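Local coordinates for protein Blo t 1 allergen (Blomia tropicalis, PDB 5JT8) that probably works as a papain-family cysteine protease and acts as a mite allergen, here in a form that retains its inhibitory propeptide, at residues Thr126-Gln131 / Trp303-Gly308; Glu162-Asp167 / Gly198-Arg203; Val283-Trp288 / Asp295-Arg300. All coordinates share one frame; numbering follows the deposited sequence.

Contact 1 of 3, residues Thr126-Gln131 / Trp303-Gly308; sequences TRIRQQ and WGTGWG. With NO3 (nitrate ion), chain I.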
# COMPACT_ATOMS: atom_id res chain seq x y z
N THR A 126 -1.47 -5.14 13.27
CA THR A 126 -2.24 -6.28 12.81
C THR A 126 -1.47 -7.02 11.72
O THR A 126 -0.52 -6.50 11.14
CB THR A 126 -3.64 -5.86 12.29
OG1 THR A 126 -3.49 -4.96 11.18
CG2 THR A 126 -4.43 -5.17 13.40
N ARG A 127 -1.88 -8.25 11.47
CA ARG A 127 -1.19 -9.11 10.51
C ARG A 127 -1.25 -8.57 9.10
O ARG A 127 -2.16 -7.82 8.74
CB ARG A 127 -1.77 -10.53 10.56
CG ARG A 127 -1.49 -11.25 11.86
CD ARG A 127 -1.76 -12.75 11.72
NE ARG A 127 -0.68 -13.56 12.28
CZ ARG A 127 0.50 -13.75 11.68
NH1 ARG A 127 0.78 -13.17 10.52
NH2 ARG A 127 1.42 -14.51 12.27
N ILE A 128 -0.27 -8.96 8.30
CA ILE A 128 -0.16 -8.51 6.92
C ILE A 128 -1.32 -9.05 6.09
O ILE A 128 -1.67 -10.22 6.19
CB ILE A 128 1.21 -8.94 6.33
CG1 ILE A 128 2.33 -8.06 6.90
CG2 ILE A 128 1.20 -8.90 4.81
CD1 ILE A 128 2.35 -6.64 6.36
N ARG A 129 -1.93 -8.18 5.28
CA ARG A 129 -3.07 -8.57 4.45
C ARG A 129 -2.65 -8.80 3.01
O ARG A 129 -1.53 -8.47 2.62
CB ARG A 129 -4.16 -7.50 4.50
CG ARG A 129 -4.43 -6.90 5.88
CD ARG A 129 -4.82 -7.95 6.93
NE ARG A 129 -5.34 -7.32 8.15
CZ ARG A 129 -5.58 -7.98 9.29
NH1 ARG A 129 -5.33 -9.28 9.38
NH2 ARG A 129 -6.05 -7.33 10.34
N GLN A 130 -3.57 -9.32 2.20
CA GLN A 130 -3.28 -9.59 0.79
C GLN A 130 -4.42 -9.12 -0.11
O GLN A 130 -5.50 -9.70 -0.08
CB GLN A 130 -3.03 -11.09 0.58
CG GLN A 130 -2.40 -11.41 -0.77
CD GLN A 130 -1.81 -12.81 -0.84
OE1 GLN A 130 -2.11 -13.69 -0.02
NE2 GLN A 130 -0.96 -13.03 -1.84
N GLN A 131 -4.20 -8.09 -0.92
CA GLN A 131 -5.29 -7.54 -1.73
C GLN A 131 -5.66 -8.45 -2.91
O GLN A 131 -6.79 -8.40 -3.41
CB GLN A 131 -4.94 -6.14 -2.23
CG GLN A 131 -3.78 -6.10 -3.22
CD GLN A 131 -3.39 -4.69 -3.61
OE1 GLN A 131 -2.65 -4.03 -2.89
NE2 GLN A 131 -3.91 -4.21 -4.74
N TRP A 303 0.53 -7.22 -0.01
CA TRP A 303 0.72 -8.27 -1.02
C TRP A 303 1.09 -9.61 -0.39
O TRP A 303 1.77 -10.43 -1.02
CB TRP A 303 1.80 -7.85 -2.02
CG TRP A 303 1.43 -6.67 -2.89
CD1 TRP A 303 0.19 -6.13 -3.07
CD2 TRP A 303 2.32 -5.90 -3.71
NE1 TRP A 303 0.25 -5.08 -3.95
CE2 TRP A 303 1.55 -4.91 -4.35
CE3 TRP A 303 3.69 -5.95 -3.96
CZ2 TRP A 303 2.10 -3.97 -5.23
CZ3 TRP A 303 4.25 -5.01 -4.83
CH2 TRP A 303 3.45 -4.04 -5.46
N GLY A 304 0.67 -9.83 0.84
CA GLY A 304 0.95 -11.07 1.54
C GLY A 304 2.33 -11.08 2.16
O GLY A 304 3.18 -10.24 1.85
N THR A 305 2.56 -12.05 3.04
CA THR A 305 3.84 -12.17 3.74
C THR A 305 4.94 -12.69 2.82
O THR A 305 6.10 -12.77 3.22
CB THR A 305 3.74 -13.12 4.95
OG1 THR A 305 3.34 -14.42 4.50
CG2 THR A 305 2.71 -12.61 5.95
N GLY A 306 4.57 -13.05 1.60
CA GLY A 306 5.51 -13.59 0.63
C GLY A 306 6.34 -12.49 -0.03
O GLY A 306 7.40 -12.77 -0.57
N TRP A 307 5.86 -11.25 0.02
CA TRP A 307 6.59 -10.12 -0.56
C TRP A 307 7.48 -9.46 0.49
O TRP A 307 7.18 -9.49 1.68
CB TRP A 307 5.62 -9.09 -1.15
CG TRP A 307 6.27 -7.83 -1.72
CD1 TRP A 307 6.61 -7.61 -3.02
CD2 TRP A 307 6.62 -6.63 -1.02
NE1 TRP A 307 7.16 -6.36 -3.17
CE2 TRP A 307 7.17 -5.74 -1.96
CE3 TRP A 307 6.52 -6.22 0.32
CZ2 TRP A 307 7.63 -4.46 -1.61
CZ3 TRP A 307 6.98 -4.95 0.67
CH2 TRP A 307 7.52 -4.09 -0.30
N GLY A 308 8.58 -8.86 0.03
CA GLY A 308 9.51 -8.18 0.90
C GLY A 308 9.99 -9.11 2.00
O GLY A 308 10.22 -10.29 1.76
N NO3 I . -5.51 -9.04 13.02
O1 NO3 I . -4.32 -9.23 13.40
O2 NO3 I . -6.25 -8.23 13.64
O3 NO3 I . -5.96 -9.67 12.01

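Contact 2 of 3, residues Glu162-Asp167 / Gly198-Arg203; sequences EQELVD and GLVEER. Unlike the reference sequence in segment 198-203: Arg203 (reference Glu).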
# COMPACT_ATOMS: atom_id res chain seq x y z
N GLU A 162 -11.99 -4.19 4.31
CA GLU A 162 -11.61 -3.50 3.08
C GLU A 162 -12.71 -3.57 2.03
O GLU A 162 -12.89 -2.65 1.24
CB GLU A 162 -10.32 -4.07 2.50
CG GLU A 162 -9.05 -3.62 3.21
CD GLU A 162 -8.78 -4.41 4.49
OE1 GLU A 162 -9.53 -5.37 4.78
OE2 GLU A 162 -7.80 -4.07 5.20
N GLN A 163 -13.45 -4.67 2.02
CA GLN A 163 -14.47 -4.90 1.00
C GLN A 163 -15.58 -3.84 1.13
O GLN A 163 -16.13 -3.38 0.12
CB GLN A 163 -15.05 -6.31 1.10
CG GLN A 163 -15.99 -6.73 -0.04
CD GLN A 163 -15.28 -6.85 -1.38
OE1 GLN A 163 -14.28 -7.57 -1.50
NE2 GLN A 163 -15.79 -6.13 -2.38
N GLU A 164 -15.90 -3.45 2.36
CA GLU A 164 -16.93 -2.44 2.57
C GLU A 164 -16.45 -1.11 1.98
O GLU A 164 -17.26 -0.34 1.46
CB GLU A 164 -17.27 -2.26 4.05
CG GLU A 164 -18.39 -1.22 4.25
CD GLU A 164 -18.80 -0.99 5.69
OE1 GLU A 164 -18.13 -1.53 6.61
OE2 GLU A 164 -19.78 -0.25 5.90
N LEU A 165 -15.16 -0.83 2.07
CA LEU A 165 -14.60 0.36 1.45
C LEU A 165 -14.72 0.27 -0.08
O LEU A 165 -15.15 1.22 -0.74
CB LEU A 165 -13.13 0.55 1.85
CG LEU A 165 -12.87 1.09 3.25
CD1 LEU A 165 -11.38 1.10 3.55
CD2 LEU A 165 -13.49 2.50 3.44
N VAL A 166 -14.37 -0.89 -0.62
CA VAL A 166 -14.37 -1.10 -2.06
C VAL A 166 -15.75 -0.86 -2.65
O VAL A 166 -15.89 -0.23 -3.70
CB VAL A 166 -13.89 -2.52 -2.39
CG1 VAL A 166 -14.22 -2.89 -3.83
CG2 VAL A 166 -12.39 -2.65 -2.10
N ASP A 167 -16.78 -1.30 -1.94
CA ASP A 167 -18.12 -1.23 -2.48
C ASP A 167 -18.86 0.05 -2.16
O ASP A 167 -19.64 0.54 -2.96
CB ASP A 167 -18.93 -2.41 -1.99
CG ASP A 167 -18.34 -3.72 -2.44
OD1 ASP A 167 -17.56 -3.70 -3.42
OD2 ASP A 167 -18.64 -4.75 -1.82
N GLY A 198 -18.17 4.80 9.26
CA GLY A 198 -17.43 3.77 9.97
C GLY A 198 -17.42 2.44 9.24
O GLY A 198 -18.25 2.19 8.39
N LEU A 199 -16.45 1.58 9.58
CA LEU A 199 -16.34 0.26 8.96
C LEU A 199 -16.68 -0.85 9.94
O LEU A 199 -16.29 -0.78 11.11
CB LEU A 199 -14.93 0.02 8.41
CG LEU A 199 -14.49 0.86 7.23
CD1 LEU A 199 -12.97 0.70 7.02
CD2 LEU A 199 -15.27 0.46 5.98
N VAL A 200 -17.39 -1.88 9.48
CA VAL A 200 -17.59 -3.07 10.30
C VAL A 200 -16.35 -3.94 10.16
O VAL A 200 -15.50 -3.70 9.29
CB VAL A 200 -18.84 -3.88 9.90
CG1 VAL A 200 -20.11 -3.06 10.10
CG2 VAL A 200 -18.72 -4.41 8.47
N GLU A 201 -16.24 -4.96 10.99
CA GLU A 201 -15.11 -5.88 10.91
C GLU A 201 -15.22 -6.81 9.71
O GLU A 201 -16.31 -7.06 9.18
CB GLU A 201 -15.00 -6.72 12.18
CG GLU A 201 -14.38 -6.01 13.37
CD GLU A 201 -14.68 -6.75 14.66
OE1 GLU A 201 -15.87 -6.76 15.07
OE2 GLU A 201 -13.75 -7.35 15.24
N GLU A 202 -14.06 -7.31 9.31
CA GLU A 202 -13.92 -8.32 8.27
C GLU A 202 -14.96 -9.45 8.33
O GLU A 202 -15.53 -9.83 7.31
CB GLU A 202 -12.51 -8.91 8.33
CG GLU A 202 -12.25 -10.01 7.33
CD GLU A 202 -12.21 -9.51 5.90
OE1 GLU A 202 -12.03 -8.29 5.71
OE2 GLU A 202 -12.35 -10.33 4.98
N ARG A 203 -15.22 -9.97 9.53
CA ARG A 203 -16.19 -11.05 9.74
C ARG A 203 -17.55 -10.76 9.12
O ARG A 203 -18.24 -11.66 8.65
CB ARG A 203 -16.43 -11.32 11.23
CG ARG A 203 -15.28 -11.86 12.05
CD ARG A 203 -15.55 -11.55 13.52
NE ARG A 203 -16.97 -11.77 13.84
CZ ARG A 203 -17.71 -10.97 14.60
NH1 ARG A 203 -17.19 -9.88 15.16
NH2 ARG A 203 -18.99 -11.27 14.81
O HOH W 1 -9.45 -7.48 6.34
O HOH W 2 -13.46 -6.93 3.62

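Contact 3 of 3, residues Val283-Trp288 / Asp295-Arg300; sequences VILVGW and DYWIIR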
# COMPACT_ATOMS: atom_id res chain seq x y z
N VAL A 283 0.43 2.35 0.10
CA VAL A 283 0.93 1.48 1.17
C VAL A 283 1.05 2.30 2.45
O VAL A 283 0.59 3.44 2.49
CB VAL A 283 2.29 0.86 0.83
CG1 VAL A 283 2.17 -0.11 -0.35
CG2 VAL A 283 3.35 1.95 0.54
N ILE A 284 1.69 1.74 3.47
CA ILE A 284 1.80 2.37 4.78
C ILE A 284 3.26 2.48 5.23
O ILE A 284 4.01 1.51 5.14
CB ILE A 284 1.00 1.57 5.85
CG1 ILE A 284 -0.50 1.53 5.49
CG2 ILE A 284 1.21 2.11 7.25
CD1 ILE A 284 -1.29 0.48 6.30
N LEU A 285 3.66 3.65 5.72
CA LEU A 285 4.92 3.79 6.43
C LEU A 285 4.68 3.53 7.90
O LEU A 285 3.80 4.14 8.50
CB LEU A 285 5.53 5.18 6.24
CG LEU A 285 5.98 5.62 4.85
CD1 LEU A 285 6.48 7.07 4.89
CD2 LEU A 285 7.08 4.68 4.37
N VAL A 286 5.45 2.62 8.49
CA VAL A 286 5.29 2.33 9.90
C VAL A 286 6.52 2.73 10.69
O VAL A 286 6.57 2.54 11.89
CB VAL A 286 5.00 0.84 10.16
CG1 VAL A 286 3.68 0.41 9.51
CG2 VAL A 286 6.16 -0.02 9.70
N GLY A 287 7.52 3.27 10.00
CA GLY A 287 8.71 3.74 10.67
C GLY A 287 9.94 3.93 9.80
O GLY A 287 9.86 3.97 8.57
N TRP A 288 11.08 4.04 10.46
CA TRP A 288 12.33 4.26 9.75
C TRP A 288 13.48 3.78 10.58
O TRP A 288 13.34 3.53 11.78
CB TRP A 288 12.50 5.74 9.45
CG TRP A 288 12.76 6.57 10.68
CD1 TRP A 288 13.96 6.82 11.25
CD2 TRP A 288 11.78 7.22 11.49
NE1 TRP A 288 13.80 7.61 12.37
CE2 TRP A 288 12.47 7.88 12.53
CE3 TRP A 288 10.39 7.34 11.42
CZ2 TRP A 288 11.82 8.65 13.49
CZ3 TRP A 288 9.74 8.10 12.38
CH2 TRP A 288 10.46 8.74 13.41
N ASP A 295 20.04 5.19 5.41
CA ASP A 295 18.73 5.53 5.97
C ASP A 295 17.58 4.93 5.13
O ASP A 295 17.58 5.05 3.91
CB ASP A 295 18.56 7.05 6.06
CG ASP A 295 19.60 7.69 6.99
OD1 ASP A 295 20.17 6.96 7.81
OD2 ASP A 295 19.82 8.92 6.91
N TYR A 296 16.62 4.29 5.79
CA TYR A 296 15.51 3.67 5.06
C TYR A 296 14.15 3.91 5.71
O TYR A 296 14.06 4.27 6.88
CB TYR A 296 15.73 2.16 4.92
CG TYR A 296 15.80 1.43 6.24
CD1 TYR A 296 14.65 0.98 6.90
CD2 TYR A 296 17.03 1.21 6.86
CE1 TYR A 296 14.73 0.31 8.13
CE2 TYR A 296 17.13 0.55 8.07
CZ TYR A 296 15.97 0.10 8.71
OH TYR A 296 16.09 -0.56 9.93
N TRP A 297 13.12 3.70 4.91
CA TRP A 297 11.74 3.71 5.36
C TRP A 297 11.29 2.27 5.62
O TRP A 297 11.74 1.35 4.94
CB TRP A 297 10.83 4.31 4.30
CG TRP A 297 11.02 5.75 4.01
CD1 TRP A 297 11.48 6.30 2.85
CD2 TRP A 297 10.72 6.84 4.88
NE1 TRP A 297 11.50 7.67 2.95
CE2 TRP A 297 11.03 8.03 4.19
CE3 TRP A 297 10.22 6.92 6.18
CZ2 TRP A 297 10.84 9.28 4.75
CZ3 TRP A 297 10.05 8.18 6.74
CH2 TRP A 297 10.35 9.33 6.02
N ILE A 298 10.39 2.08 6.57
CA ILE A 298 9.74 0.77 6.71
C ILE A 298 8.33 0.82 6.13
O ILE A 298 7.47 1.57 6.60
CB ILE A 298 9.67 0.31 8.17
CG1 ILE A 298 11.05 0.45 8.85
CG2 ILE A 298 9.16 -1.12 8.23
CD1 ILE A 298 11.02 0.26 10.37
N ILE A 299 8.12 0.01 5.10
CA ILE A 299 6.86 0.02 4.35
C ILE A 299 6.02 -1.20 4.63
O ILE A 299 6.46 -2.34 4.44
CB ILE A 299 7.14 0.12 2.84
CG1 ILE A 299 7.62 1.53 2.50
CG2 ILE A 299 5.89 -0.22 2.02
CD1 ILE A 299 7.93 1.73 1.03
N ARG A 300 4.80 -0.98 5.10
CA ARG A 300 3.84 -2.07 5.22
C ARG A 300 3.02 -2.19 3.94
O ARG A 300 2.26 -1.27 3.58
CB ARG A 300 2.90 -1.87 6.40
CG ARG A 300 1.73 -2.83 6.43
CD ARG A 300 0.83 -2.53 7.60
NE ARG A 300 -0.41 -3.30 7.55
CZ ARG A 300 -0.66 -4.37 8.31
NH1 ARG A 300 0.25 -4.81 9.17
NH2 ARG A 300 -1.82 -5.00 8.20

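Contact 1 of 3, residues Thr126-Gln131 / Trp303-Gly308
Gly304 N donates to Arg129 O over 3.1 Å, tying the two loops together beside a single backbone bridge of Gln130 with Trp303. Sequence and surroundings match the papain fold at the seam where the loop before the central helix 139-154 meets the loop before strand 312-316. By sequence, Gln131 probably corresponds to the oxyanion-hole glutamine of papain-like proteases, and Trp303 to the tryptophan that follows the active-site asparagine and serine. These two side chains run side by side in the same direction, with the amide turned 61° from the indole. Gln131 OE1 sits at the ring edge and accepts a weak, bent bond from Trp303 NE1 (3.3 Å, 126° at the hydrogen). Ser302 OG is its stronger partner, while Gln131 NE2 reaches Cys134 O; together they fix the rotation of the amide. At the Gly304-Thr305 peptide, Ile128 brings its CG2 branch to 3.6 Å from Gly304 C, with its CB 4.0 Å from Thr305 CG2. Gln130, with CG anti to the backbone N (chi1 -166°), lays CG and CD alongside Gly304, and its NE2 is bonded to Glu74 OE2 in the propeptide region.

The second shell holds the indole. His281 stacks on Trp303 and Tyr75 meets it edge-to-face, as in papain-like enzymes, where this tryptophan packs beside the active-site histidine. Trp303 CE3 in turn lies 3.4 Å above the Trp307 ring plane, toward that ring's rim, and Trp307 NE1 is bonded to Phe261 O. The Arg129 guanidinium forms a salt bridge with Glu147 through NH2 and also meets a nitrate ion, probably from the crystallisation liquor. Nitrate O3 lies 2.7 Å from Arg129 NH1, and Arg127 N donates to nitrate O1 at 3.3 Å.

Contact 2 of 3, residues Glu162-Asp167 / Gly198-Arg203
Glu164 OE1 accepts the backbone N-H of Val200 at 3.0 Å, in a nearly straight bond (165° at the hydrogen) that arrives almost along the C-O axis of the carboxylate. The chain of Glu164 is fully extended, with CG anti to the backbone N (chi1 -178°), which carries the carboxylate from helix 162-168 to the loop following helix 187-196 in the helical domain of the papain fold. Its second oxygen, OE2, has a salt bridge to Arg222 and a bond with Tyr193 OH.

Apolar contact comes from Leu199, which slides past Glu164 in the opposite direction and crosses Leu165 at about a right angle. Leu199 CD2 lies 3.7 Å from Leu165 CG, and Tyr193 of helix 187-196 packs on both leucines.

Water joins the remaining acidic pair. Glu162 OE1 and Glu202 OE1 are 4.0 Å apart, and one water bridges them, 2.6 Å from Glu162 OE1 and 2.8 Å from Glu202 OE1. A second water accepts from Gln163 N and donates to Glu202 OE1, while Glu202 OE2 takes the N-H of Tyr207.

With Arg222 beside it, Glu164 is probably ionised, whereas the closeness of Glu162 and Glu202 may raise the pKa of one of them.

Contact 3 of 3, residues Val283-Trp288 / Asp295-Arg300
Ile284 O is approached by two neighbouring residues of the facing strand: Arg300 N donates to it at 2.6 Å in the carbonyl plane, and Ile299 CA makes a CA-H...O contact at 3.3 Å. Ile284 N returns a bond to Arg300 O, completing an antiparallel hydrogen-bonded pair. Further along, Val286 N donates to Ile298 O at 3.0 Å, but the reply from Ile298 N goes to Gly287 O (2.8 Å), from 46° out of that carbonyl's plane. Val286 is thus an extra residue opposite Ile298, a beta bulge that shifts the register so that Trp288 pairs with Trp297. Gly287 takes an extended backbone with positive phi (161°), a conformation accessible mainly to glycine.

The two strands form a hairpin in the beta-rich domain of the papain-like fold, where strand 281-291 also pairs with strand 250-254. On the face bearing Leu285, Trp297 and Ile299, Leu285 CD1 stands over the six-membered ring of Trp297, a CH-pi contact 4.2 Å from the centroid. The other methyl, CD2, packs 3.7 Å from Ile299 CG1. Gly287 O meets the same indole at its edge. Helix 237-247 covers this face, placing Val240 and Ile244 against Leu285 and Met241 against Trp288, whose NE1 is bonded to Pro114 O.

Val286 crosses Ile298 at about a right angle, their CG2 methyls 3.5 Å apart. On the face opposite Leu285, Ile284 and Arg300 run side by side, with Ile284 CD1 3.9 Å from Arg300 CD. Arg300 stays extended from CG to NE, its CG anti to the backbone N (chi1 169°), and this reach takes NH1 to Thr126 O and Tyr312 OH, and NH2 to Arg127 O.

Overall arrangement
From the N terminus the chain passes through the propeptide region before reaching 126-131, which finds its partner only at 303-308, so contact 1 closes a loop that encloses the other two. Contact 2 comes first within it, drawing the loop after helix 187-196 back to helix 162-168 within the helical domain. Once that has closed, contact 3 follows as a tight hairpin in the beta-rich domain. Contacts 2 and 3 lie on opposite sides of the chain's centre, with centres about 25 Å apart, and do not touch. Contact 1 spans the seam between them and meets contact 3 directly, through the end of strand 294-300.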